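PDB 6IUY: glycerol-3-phosphate dehydrogenase [NAD(+)] from Dunaliella salina, which probably interconverts sn-glycerol 3-phosphate and dihydroxyacetone phosphate with NAD, and carries a haloacid dehalogenase-like domain that binds magnesium. Local coordinates for residues D345-A351 and V373-T379. Numbering follows the deposited sequence.
Sequences DALIFCA and VKAISLT. With NAD (nicotinamide-adenine-dinucleotide), chain C.
Five backbone hydrogen bonds join 345-351 to 373-379 in parallel. Phe349 N gives a bond of 2.7 Å to Ile376 O, and Phe349 O accepts from Leu378 N at 2.8 Å, nearly straight at 174°. Leu347 pairs likewise with Lys374 and Ile376. Beyond the strand ends, Thr379 OG1 donates to Ala351 O at 3.1 Å, tilted 26° from the carbonyl plane. Ser377 OG accepts from Thr379 N, making an ST turn. With chi1 -67°, Thr379 OG1 sits beside its backbone N and reaches Ala351 O, while CG2, anti to that N, rests 3.6 Å from NAD O3D. At Thr379, a valine in its place would probably leave Ala351 O without this bond and 350-351 less firmly held beside the cofactor.

On one face, Ile348 and Ile376 lie side by side, Ile348 CG1 3.8 Å from Ile376 CG2. Leu378 CD1 meets Ile348 CG2, and Leu378 CB lies 3.7 Å from Cys350 SG. On the other face, the Phe349 ring turns its edge to Ala375 CB, and helices 356-366 and 392-400 pack on this ring. Strand 346-349, helix 356-366 and strand 374-377 form a beta-alpha-beta unit of the Rossmann-type domain. Just past the two strands, Cys350, Ala351, Leu378 and Thr379 line the NAD pocket.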
loop_
_atom_site.group_PDB
_atom_site.type_symbol
_atom_site.label_atom_id
_atom_site.label_comp_id
_atom_site.label_asym_id
_atom_site.label_seq_id
_atom_site.Cartn_x
_atom_site.Cartn_y
_atom_site.Cartn_z
ATOM N N ASP A 345 -31.563 1.257 -15.900
ATOM C CA ASP A 345 -30.373 1.502 -16.723
ATOM C C ASP A 345 -29.088 1.316 -15.908
ATOM O O ASP A 345 -28.045 0.939 -16.438
ATOM C CB ASP A 345 -30.419 2.918 -17.301
ATOM C CG ASP A 345 -31.721 3.199 -18.034
ATOM O OD1 ASP A 345 -31.905 2.629 -19.128
ATOM O OD2 ASP A 345 -32.549 3.972 -17.512
ATOM N N ALA A 346 -29.193 1.586 -14.612
ATOM C CA ALA A 346 -28.069 1.505 -13.694
ATOM C C ALA A 346 -28.393 0.529 -12.574
ATOM O O ALA A 346 -29.238 0.816 -11.745
ATOM C CB ALA A 346 -27.755 2.885 -13.132
ATOM N N LEU A 347 -27.736 -0.624 -12.567
ATOM C CA LEU A 347 -27.954 -1.626 -11.525
ATOM C C LEU A 347 -26.837 -1.646 -10.485
ATOM O O LEU A 347 -25.679 -1.841 -10.838
ATOM C CB LEU A 347 -28.057 -3.033 -12.133
ATOM C CG LEU A 347 -29.298 -3.486 -12.892
ATOM C CD1 LEU A 347 -29.114 -4.938 -13.345
ATOM C CD2 LEU A 347 -30.512 -3.364 -11.987
ATOM N N ILE A 348 -27.199 -1.488 -9.214
ATOM C CA ILE A 348 -26.279 -1.645 -8.106
ATOM C C ILE A 348 -26.531 -2.997 -7.439
ATOM O O ILE A 348 -27.626 -3.283 -6.967
ATOM C CB ILE A 348 -26.430 -0.487 -7.090
ATOM C CG1 ILE A 348 -26.227 0.844 -7.793
ATOM C CG2 ILE A 348 -25.415 -0.598 -5.963
ATOM C CD1 ILE A 348 -26.709 2.033 -7.014
ATOM N N PHE A 349 -25.522 -3.858 -7.432
ATOM C CA PHE A 349 -25.659 -5.128 -6.754
ATOM C C PHE A 349 -25.015 -5.030 -5.358
ATOM O O PHE A 349 -23.815 -4.778 -5.246
ATOM C CB PHE A 349 -25.044 -6.252 -7.589
ATOM C CG PHE A 349 -25.848 -6.593 -8.822
ATOM C CD1 PHE A 349 -26.937 -7.457 -8.743
ATOM C CD2 PHE A 349 -25.526 -6.046 -10.058
ATOM C CE1 PHE A 349 -27.704 -7.766 -9.880
ATOM C CE2 PHE A 349 -26.282 -6.361 -11.203
ATOM C CZ PHE A 349 -27.374 -7.222 -11.102
ATOM N N CYS A 350 -25.828 -5.204 -4.307
ATOM C CA CYS A 350 -25.376 -5.123 -2.913
ATOM C C CYS A 350 -26.163 -6.068 -2.006
ATOM O O CYS A 350 -26.981 -5.640 -1.209
ATOM C CB CYS A 350 -25.486 -3.696 -2.387
ATOM S SG CYS A 350 -24.566 -3.422 -0.836
ATOM N N ALA A 351 -25.921 -7.367 -2.135
ATOM C CA ALA A 351 -26.606 -8.347 -1.301
ATOM C C ALA A 351 -25.554 -9.285 -0.754
ATOM O O ALA A 351 -24.543 -9.466 -1.411
ATOM C CB ALA A 351 -27.656 -9.116 -2.117
ATOM N N VAL A 373 -27.152 -2.149 -20.116
ATOM C CA VAL A 373 -27.289 -1.731 -18.724
ATOM C C VAL A 373 -25.919 -1.633 -18.054
ATOM O O VAL A 373 -25.068 -2.483 -18.264
ATOM C CB VAL A 373 -28.184 -2.698 -17.912
ATOM C CG1 VAL A 373 -27.624 -4.094 -17.957
ATOM C CG2 VAL A 373 -28.261 -2.247 -16.467
ATOM N N LYS A 374 -25.719 -0.601 -17.244
ATOM C CA LYS A 374 -24.481 -0.473 -16.475
ATOM C C LYS A 374 -24.692 -1.151 -15.113
ATOM O O LYS A 374 -25.733 -0.956 -14.474
ATOM C CB LYS A 374 -24.082 0.997 -16.294
ATOM C CG LYS A 374 -24.043 1.839 -17.582
ATOM C CD LYS A 374 -22.898 1.428 -18.508
ATOM C CE LYS A 374 -22.896 2.217 -19.816
ATOM N NZ LYS A 374 -23.164 3.686 -19.635
ATOM N N ALA A 375 -23.730 -1.960 -14.677
ATOM C CA ALA A 375 -23.818 -2.583 -13.358
ATOM C C ALA A 375 -22.647 -2.153 -12.464
ATOM O O ALA A 375 -21.551 -1.864 -12.951
ATOM C CB ALA A 375 -23.853 -4.091 -13.489
ATOM N N ILE A 376 -22.886 -2.111 -11.158
ATOM C CA ILE A 376 -21.784 -2.028 -10.197
ATOM C C ILE A 376 -22.091 -2.918 -9.013
ATOM O O ILE A 376 -23.241 -3.070 -8.620
ATOM C CB ILE A 376 -21.534 -0.593 -9.717
ATOM C CG1 ILE A 376 -20.252 -0.515 -8.873
ATOM C CG2 ILE A 376 -22.748 -0.068 -8.962
ATOM C CD1 ILE A 376 -19.735 0.927 -8.635
ATOM N N SER A 377 -21.050 -3.516 -8.457
ATOM C CA SER A 377 -21.187 -4.414 -7.321
ATOM C C SER A 377 -20.518 -3.822 -6.089
ATOM O O SER A 377 -19.401 -3.300 -6.158
ATOM C CB SER A 377 -20.577 -5.770 -7.657
ATOM O OG SER A 377 -20.573 -6.607 -6.519
ATOM N N LEU A 378 -21.224 -3.868 -4.970
ATOM C CA LEU A 378 -20.711 -3.427 -3.685
ATOM C C LEU A 378 -20.410 -4.641 -2.812
ATOM O O LEU A 378 -20.023 -4.508 -1.654
ATOM C CB LEU A 378 -21.730 -2.519 -2.991
ATOM C CG LEU A 378 -21.707 -1.030 -3.319
ATOM C CD1 LEU A 378 -21.760 -0.780 -4.829
ATOM C CD2 LEU A 378 -22.856 -0.336 -2.620
ATOM N N THR A 379 -20.571 -5.829 -3.387
ATOM C CA THR A 379 -20.616 -7.071 -2.623
ATOM C C THR A 379 -19.252 -7.750 -2.421
ATOM O O THR A 379 -18.413 -7.783 -3.332
ATOM C CB THR A 379 -21.578 -8.058 -3.315
ATOM O OG1 THR A 379 -22.911 -7.540 -3.232
ATOM C CG2 THR A 379 -21.534 -9.451 -2.662
HETATM P PA NAD C . -26.678 -7.520 5.595
HETATM O O1A NAD C . -27.257 -6.402 6.359
HETATM O O2A NAD C . -25.406 -8.100 6.199
HETATM O O5B NAD C . -27.739 -8.750 5.481
HETATM C C5B NAD C . -29.148 -8.502 5.596
HETATM C C4B NAD C . -29.847 -8.817 4.250
HETATM O O4B NAD C . -29.793 -10.100 4.013
HETATM C C3B NAD C . -31.342 -8.508 4.369
HETATM O O3B NAD C . -31.691 -7.361 3.743
HETATM C C2B NAD C . -32.034 -9.710 3.697
HETATM O O2B NAD C . -33.088 -9.194 2.771
HETATM C C1B NAD C . -31.076 -10.314 3.079
HETATM N N9A NAD C . -31.387 -11.674 2.952
HETATM C C8A NAD C . -31.621 -12.586 3.924
HETATM N N7A NAD C . -31.880 -13.766 3.318
HETATM C C5A NAD C . -31.830 -13.585 1.971
HETATM C C6A NAD C . -32.031 -14.436 0.900
HETATM N N6A NAD C . -32.373 -15.815 0.964
HETATM N N1A NAD C . -31.895 -13.983 -0.353
HETATM C C2A NAD C . -31.572 -12.674 -0.562
HETATM N N3A NAD C . -31.387 -11.834 0.482
HETATM C C4A NAD C . -31.516 -12.295 1.746
HETATM O O3 NAD C . -26.370 -6.986 4.112
HETATM P PN NAD C . -25.420 -5.763 3.698
HETATM O O1N NAD C . -24.947 -4.999 4.922
HETATM O O2N NAD C . -26.139 -4.817 2.763
HETATM O O5D NAD C . -24.136 -6.389 3.026
HETATM C C5D NAD C . -24.201 -7.013 1.757
HETATM C C4D NAD C . -22.802 -6.917 1.131
HETATM O O4D NAD C . -22.260 -5.742 1.394
HETATM C C3D NAD C . -21.907 -7.951 1.782
HETATM O O3D NAD C . -21.233 -8.608 0.822
HETATM C C2D NAD C . -20.929 -7.135 2.674
HETATM O O2D NAD C . -19.683 -7.933 2.814
HETATM C C1D NAD C . -20.790 -6.013 2.025
HETATM N N1N NAD C . -20.433 -4.864 2.833
HETATM C C2N NAD C . -21.019 -4.607 4.054
HETATM C C3N NAD C . -20.644 -3.485 4.792
HETATM C C7N NAD C . -21.305 -3.248 6.167
HETATM O O7N NAD C . -20.818 -2.461 6.955
HETATM N N7N NAD C . -22.514 -3.966 6.483
HETATM C C4N NAD C . -19.689 -2.612 4.318
HETATM C C5N NAD C . -19.117 -2.847 3.080
HETATM C C6N NAD C . -19.506 -3.969 2.347
#